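Local coordinates for protein tryptophan halogenase superfamily (Brevundimonas sp. BAL3, PDB 6FRL) that acts as a flavin-dependent halogenase that prefers bromination over chlorination, probably modifying aromatic substrates as its tryptophan halogenase relatives do, at residues R388-V393 / Y440-M444; W431-G435 / L459-D465. All blocks are in the same frame, centred on the assembly; numbering follows the deposited sequence.

Contact 1. Residues R388-V393 / Y440-M444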
loop_
_atom_site.group_PDB
_atom_site.type_symbol
_atom_site.label_atom_id
_atom_site.label_comp_id
_atom_site.label_asym_id
_atom_site.label_seq_id
_atom_site.Cartn_x
_atom_site.Cartn_y
_atom_site.Cartn_z
ATOM N N ARG B 388 -5.641 13.151 -3.374
ATOM C CA ARG B 388 -4.442 12.732 -2.687
ATOM C C ARG B 388 -3.337 12.428 -3.689
ATOM O O ARG B 388 -2.185 12.820 -3.473
ATOM C CB ARG B 388 -4.661 11.514 -1.746
ATOM C CG ARG B 388 -5.762 11.656 -0.701
ATOM C CD ARG B 388 -5.532 12.748 0.349
ATOM N NE ARG B 388 -5.781 14.141 -0.084
ATOM C CZ ARG B 388 -6.987 14.761 -0.171
ATOM N NH1 ARG B 388 -8.140 14.150 0.088
ATOM N NH2 ARG B 388 -7.046 16.043 -0.526
ATOM N N GLU B 389 -3.692 11.758 -4.788
ATOM C CA GLU B 389 -2.698 11.381 -5.815
ATOM C C GLU B 389 -2.025 12.634 -6.463
ATOM O O GLU B 389 -0.791 12.689 -6.660
ATOM C CB GLU B 389 -3.346 10.435 -6.864
ATOM C CG GLU B 389 -2.603 10.249 -8.196
ATOM C CD GLU B 389 -3.308 9.267 -9.115
ATOM O OE1 GLU B 389 -4.093 9.727 -9.956
ATOM O OE2 GLU B 389 -3.114 8.035 -8.996
ATOM N N MET B 390 -2.838 13.637 -6.758
ATOM C CA MET B 390 -2.310 14.896 -7.288
ATOM C C MET B 390 -1.350 15.536 -6.303
ATOM O O MET B 390 -0.283 15.995 -6.701
ATOM C CB MET B 390 -3.450 15.879 -7.665
ATOM C CG MET B 390 -4.227 15.484 -8.929
ATOM S SD MET B 390 -3.263 15.596 -10.448
ATOM C CE MET B 390 -3.123 17.378 -10.617
ATOM N N GLU B 391 -1.702 15.527 -5.025
ATOM C CA GLU B 391 -0.857 16.115 -3.990
ATOM C C GLU B 391 0.473 15.341 -3.874
ATOM O O GLU B 391 1.555 15.959 -3.702
ATOM C CB GLU B 391 -1.583 16.150 -2.613
ATOM C CG GLU B 391 -2.769 17.133 -2.499
ATOM C CD GLU B 391 -3.642 16.877 -1.275
ATOM O OE1 GLU B 391 -3.442 15.870 -0.540
ATOM O OE2 GLU B 391 -4.551 17.671 -1.019
ATOM N N ARG B 392 0.398 14.006 -3.953
ATOM C CA ARG B 392 1.608 13.177 -3.906
ATOM C C ARG B 392 2.547 13.426 -5.099
ATOM O O ARG B 392 3.757 13.425 -4.935
ATOM C CB ARG B 392 1.259 11.698 -3.736
ATOM C CG ARG B 392 0.412 11.355 -2.517
ATOM C CD ARG B 392 1.169 11.452 -1.226
ATOM N NE ARG B 392 1.423 12.837 -0.828
ATOM C CZ ARG B 392 0.526 13.656 -0.284
ATOM N NH1 ARG B 392 -0.726 13.252 -0.047
ATOM N NH2 ARG B 392 0.891 14.905 0.017
ATOM N N VAL B 393 2.007 13.742 -6.271
ATOM C CA VAL B 393 2.858 14.105 -7.434
ATOM C C VAL B 393 3.418 15.527 -7.303
ATOM O O VAL B 393 4.601 15.782 -7.611
ATOM C CB VAL B 393 2.100 13.952 -8.775
ATOM C CG1 VAL B 393 2.931 14.443 -9.968
ATOM C CG2 VAL B 393 1.683 12.492 -8.984
ATOM N N TYR B 440 2.653 7.596 2.125
ATOM C CA TYR B 440 1.257 7.968 2.114
ATOM C C TYR B 440 0.521 7.083 1.106
ATOM O O TYR B 440 1.128 6.285 0.372
ATOM C CB TYR B 440 1.134 9.448 1.772
ATOM C CG TYR B 440 1.880 10.406 2.709
ATOM C CD1 TYR B 440 1.505 10.560 4.049
ATOM C CD2 TYR B 440 2.961 11.173 2.248
ATOM C CE1 TYR B 440 2.184 11.438 4.902
ATOM C CE2 TYR B 440 3.633 12.077 3.088
ATOM C CZ TYR B 440 3.235 12.202 4.418
ATOM O OH TYR B 440 3.912 13.074 5.244
ATOM N N ARG B 441 -0.796 7.197 1.073
ATOM C CA ARG B 441 -1.605 6.454 0.078
ATOM C C ARG B 441 -1.476 7.197 -1.254
ATOM O O ARG B 441 -1.302 8.445 -1.284
ATOM C CB ARG B 441 -3.095 6.361 0.467
ATOM C CG ARG B 441 -3.384 5.859 1.876
ATOM C CD ARG B 441 -4.841 6.091 2.290
ATOM N NE ARG B 441 -5.210 7.512 2.481
ATOM C CZ ARG B 441 -6.425 8.045 2.250
ATOM N NH1 ARG B 441 -7.440 7.301 1.801
ATOM N NH2 ARG B 441 -6.634 9.346 2.459
ATOM N N TRP B 442 -1.549 6.426 -2.335
ATOM C CA TRP B 442 -1.718 6.955 -3.706
ATOM C C TRP B 442 -0.472 7.617 -4.315
ATOM O O TRP B 442 -0.579 8.471 -5.201
ATOM C CB TRP B 442 -2.969 7.869 -3.791
ATOM C CG TRP B 442 -4.203 7.176 -3.270
ATOM C CD1 TRP B 442 -4.936 7.485 -2.149
ATOM C CD2 TRP B 442 -4.816 6.030 -3.846
ATOM N NE1 TRP B 442 -5.987 6.606 -2.016
ATOM C CE2 TRP B 442 -5.930 5.698 -3.038
ATOM C CE3 TRP B 442 -4.538 5.250 -4.988
ATOM C CZ2 TRP B 442 -6.753 4.610 -3.316
ATOM C CZ3 TRP B 442 -5.366 4.169 -5.286
ATOM C CH2 TRP B 442 -6.465 3.859 -4.451
ATOM N N GLU B 443 0.705 7.181 -3.867
ATOM C CA GLU B 443 1.984 7.632 -4.416
ATOM C C GLU B 443 2.161 7.047 -5.826
ATOM O O GLU B 443 2.094 5.844 -6.014
ATOM C CB GLU B 443 3.160 7.112 -3.568
ATOM C CG GLU B 443 3.212 7.516 -2.099
ATOM C CD GLU B 443 3.931 8.833 -1.816
ATOM O OE1 GLU B 443 4.080 9.118 -0.625
ATOM O OE2 GLU B 443 4.343 9.579 -2.734
ATOM N N MET B 444 2.417 7.904 -6.807
ATOM C CA MET B 444 2.772 7.465 -8.135
ATOM C C MET B 444 4.238 6.985 -8.130
ATOM O O MET B 444 4.587 6.043 -8.887
ATOM C CB MET B 444 2.618 8.606 -9.095
ATOM C CG MET B 444 2.887 8.233 -10.550
ATOM S SD MET B 444 2.137 9.455 -11.649
ATOM C CE MET B 444 0.401 9.002 -11.492
HETATM O O HOH W 1 4.186 10.314 -5.418
HETATM O O HOH W 2 -1.664 10.594 0.042
#
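The backbones come closest where E389 meets W442, their CA atoms 5.0 Å apart, and the loop then follows the helix past R392 to V393. This is helix-loop packing in the helical part of the halogenase: helix 376-402 lies against the irregular connection between helices 422-434 and 447-456. W442 has positive phi (74°), turning the loop so that its carbonyl O faces the E389 CA at 3.7 Å.

R392 is the central side chain. Its chain bends at chi2 and chi3 (-72° and 73°), laying CG against R441 O and bringing CD to 3.6 Å from Y440 CB. The Y440 ring, its hydroxyl hydrogen-bonded to the T423 carbonyl, places CD2 over one guanidinium face of R392. E443 approaches the same aliphatic bend, but its carboxylate pairs with K427, while R392 NH2 reaches D395.

R388 runs alongside R441, which packs on R441 of the second subunit. R388 grips E391 side-on, through NE and NH2, with NH1 on D384, which also makes a long, weak ion pair with R441 NH2. E389 turns to T360 and R364, and beyond it V393 CG2 meets M444 CB at 4.0 Å.

Water does the polar bridging between helix and loop. One molecule lies in the guanidinium plane of R392, 2.8 Å from NH1, and donates to R441 O at 2.6 Å.

Contact 2. Residues W431-G435 / L459-D465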
loop_
_atom_site.group_PDB
_atom_site.type_symbol
_atom_site.label_atom_id
_atom_site.label_comp_id
_atom_site.label_asym_id
_atom_site.label_seq_id
_atom_site.Cartn_x
_atom_site.Cartn_y
_atom_site.Cartn_z
ATOM N N TRP B 431 13.912 11.260 6.267
ATOM C CA TRP B 431 15.010 10.818 5.410
ATOM C C TRP B 431 16.351 11.235 6.033
ATOM O O TRP B 431 17.237 10.386 6.218
ATOM C CB TRP B 431 14.880 11.373 3.991
ATOM C CG TRP B 431 16.134 11.167 3.177
ATOM C CD1 TRP B 431 17.055 12.109 2.839
ATOM C CD2 TRP B 431 16.628 9.919 2.688
ATOM N NE1 TRP B 431 18.073 11.530 2.138
ATOM C CE2 TRP B 431 17.847 10.181 2.045
ATOM C CE3 TRP B 431 16.170 8.603 2.762
ATOM C CZ2 TRP B 431 18.618 9.170 1.436
ATOM C CZ3 TRP B 431 16.922 7.589 2.154
ATOM C CH2 TRP B 431 18.139 7.882 1.508
ATOM N N THR B 432 16.482 12.514 6.406
ATOM C CA THR B 432 17.752 13.009 7.004
ATOM C C THR B 432 18.019 12.434 8.407
ATOM O O THR B 432 19.159 12.214 8.776
ATOM C CB THR B 432 17.886 14.554 7.027
ATOM O OG1 THR B 432 17.152 15.061 8.117
ATOM C CG2 THR B 432 17.373 15.203 5.721
ATOM N N ALA B 433 16.971 12.158 9.162
ATOM C CA ALA B 433 17.101 11.581 10.501
ATOM C C ALA B 433 17.464 10.118 10.486
ATOM O O ALA B 433 18.163 9.666 11.375
ATOM C CB ALA B 433 15.825 11.753 11.292
ATOM N N ARG B 434 16.958 9.361 9.519
ATOM C CA ARG B 434 17.060 7.912 9.631
ATOM C C ARG B 434 17.243 7.111 8.335
ATOM O O ARG B 434 17.501 5.893 8.397
ATOM C CB ARG B 434 15.825 7.441 10.420
ATOM C CG ARG B 434 15.760 5.977 10.848
ATOM C CD ARG B 434 17.005 5.430 11.516
ATOM N NE ARG B 434 16.859 3.989 11.756
ATOM C CZ ARG B 434 16.920 3.037 10.803
ATOM N NH1 ARG B 434 17.121 3.326 9.505
ATOM N NH2 ARG B 434 16.773 1.763 11.134
ATOM N N GLY B 435 17.168 7.766 7.174
ATOM C CA GLY B 435 17.221 7.065 5.872
ATOM C C GLY B 435 16.035 6.167 5.547
ATOM O O GLY B 435 16.205 5.149 4.886
ATOM N N LEU B 459 21.682 14.975 -0.761
ATOM C CA LEU B 459 21.150 14.990 0.609
ATOM C C LEU B 459 21.097 13.579 1.199
ATOM O O LEU B 459 20.294 12.778 0.771
ATOM C CB LEU B 459 19.764 15.632 0.638
ATOM C CG LEU B 459 19.120 15.726 2.058
ATOM C CD1 LEU B 459 19.946 16.572 3.042
ATOM C CD2 LEU B 459 17.687 16.221 2.022
ATOM N N TYR B 460 21.919 13.313 2.217
ATOM C CA TYR B 460 22.077 11.983 2.810
ATOM C C TYR B 460 21.857 12.020 4.309
ATOM O O TYR B 460 22.126 13.032 4.919
ATOM C CB TYR B 460 23.496 11.478 2.553
ATOM C CG TYR B 460 23.872 11.441 1.097
ATOM C CD1 TYR B 460 23.330 10.464 0.253
ATOM C CD2 TYR B 460 24.745 12.372 0.548
ATOM C CE1 TYR B 460 23.652 10.403 -1.092
ATOM C CE2 TYR B 460 25.078 12.320 -0.805
ATOM C CZ TYR B 460 24.520 11.318 -1.615
ATOM O OH TYR B 460 24.818 11.232 -2.950
ATOM N N PRO B 461 21.402 10.909 4.917
ATOM C CA PRO B 461 21.175 10.875 6.354
ATOM C C PRO B 461 22.437 10.904 7.179
ATOM O O PRO B 461 23.479 10.497 6.687
ATOM C CB PRO B 461 20.460 9.536 6.591
ATOM C CG PRO B 461 20.520 8.775 5.329
ATOM C CD PRO B 461 20.834 9.738 4.230
ATOM N N ASP B 462 22.311 11.336 8.434
ATOM C CA ASP B 462 23.451 11.458 9.373
ATOM C C ASP B 462 23.846 10.049 9.779
ATOM O O ASP B 462 25.015 9.685 9.647
ATOM C CB ASP B 462 23.126 12.279 10.659
ATOM C CG ASP B 462 21.774 13.061 10.580
ATOM O OD1 ASP B 462 21.605 13.825 9.607
ATOM O OD2 ASP B 462 20.906 12.902 11.491
ATOM N N HIS B 463 22.872 9.272 10.263
ATOM C CA HIS B 463 23.089 7.841 10.507
ATOM C C HIS B 463 22.167 6.906 9.717
ATOM O O HIS B 463 20.913 7.057 9.646
ATOM C CB HIS B 463 23.124 7.411 11.982
ATOM C CG HIS B 463 24.134 6.328 12.245
ATOM N ND1 HIS B 463 23.827 4.983 12.223
ATOM C CD2 HIS B 463 25.466 6.403 12.500
ATOM C CE1 HIS B 463 24.919 4.279 12.476
ATOM N NE2 HIS B 463 25.927 5.116 12.640
ATOM N N HIS B 464 22.835 5.948 9.074
ATOM C CA HIS B 464 22.229 4.726 8.490
ATOM C C HIS B 464 21.751 3.725 9.592
ATOM O O HIS B 464 21.927 3.961 10.790
ATOM C CB HIS B 464 23.219 4.061 7.490
ATOM C CG HIS B 464 24.524 3.622 8.096
ATOM N ND1 HIS B 464 25.703 4.311 7.916
ATOM C CD2 HIS B 464 24.829 2.551 8.868
ATOM C CE1 HIS B 464 26.676 3.691 8.564
ATOM N NE2 HIS B 464 26.174 2.615 9.143
ATOM N N ASP B 465 21.156 2.613 9.169
ATOM C CA ASP B 465 20.601 1.563 10.053
ATOM C C ASP B 465 21.752 0.811 10.774
ATOM O O ASP B 465 22.591 0.246 10.095
ATOM C CB ASP B 465 19.763 0.613 9.169
ATOM C CG ASP B 465 18.994 -0.429 9.941
ATOM O OD1 ASP B 465 19.456 -0.933 10.982
ATOM O OD2 ASP B 465 17.891 -0.775 9.469
#
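W431 sends its indole toward P461 and L459 because CG stands opposite the backbone N (chi1 168°), which carries the ring off the last turn of helix 422-434. R434 has a similar first torsion but bends at chi2 (48°), and its guanidinium ends beside D465. The C-terminal end of helix 422-434 here packs against the loop 459-465, which comes after helix 447-456, with P461 wedged between the indole and G435. P461 CD sits over one face of the indole, 3.6 Å from W431 CZ2, and CG packs on G435 CA where positive phi takes the chain out of the helix. Y454 stacks on the W431 ring.

At the indole edge, W431 NE1 gives a nearly straight hydrogen bond to L459 O (2.9 Å, 171°), in the ring plane but above the carbonyl plane. T432 CG2 rests on L459 CD2 at 3.8 Å. The T432 carbonyl accepts from D462 N in its own plane, at 3.3 Å, and is also approached by P461 CA.

D465 CA lies over one guanidinium face of R434, whose NH2 makes a weak bond and salt bridge to D465 OD2 (3.2 Å). The NE of R434 instead serves the F369 carbonyl of the second subunit, and the main polar partner of D462 is R373 of that subunit, salt-bridged to OD2. The charged groups of this contact are thus shared between the loop and the dimer interface.

How the contacts relate
The four segments alternate along the chain, 388-393, 431-435, 440-444 and 459-465, so the two contacts interlock in sequence without touching in space: their centres are 23 Å apart and their nearest atoms about 10 Å. Helix 422-434 connects them. Its first turns, at T423, R426 and K427, pack against contact 1, and its C-terminal turn forms half of contact 2. Helix 447-456 likewise follows one loop and precedes the other. Contact 1 lies about 13 Å from the chain centre and contact 2 about 28 Å, yet both reach the second subunit. Helix 422-434 and the loops on this side of the fold thus join two separate places where the chain meets the second subunit.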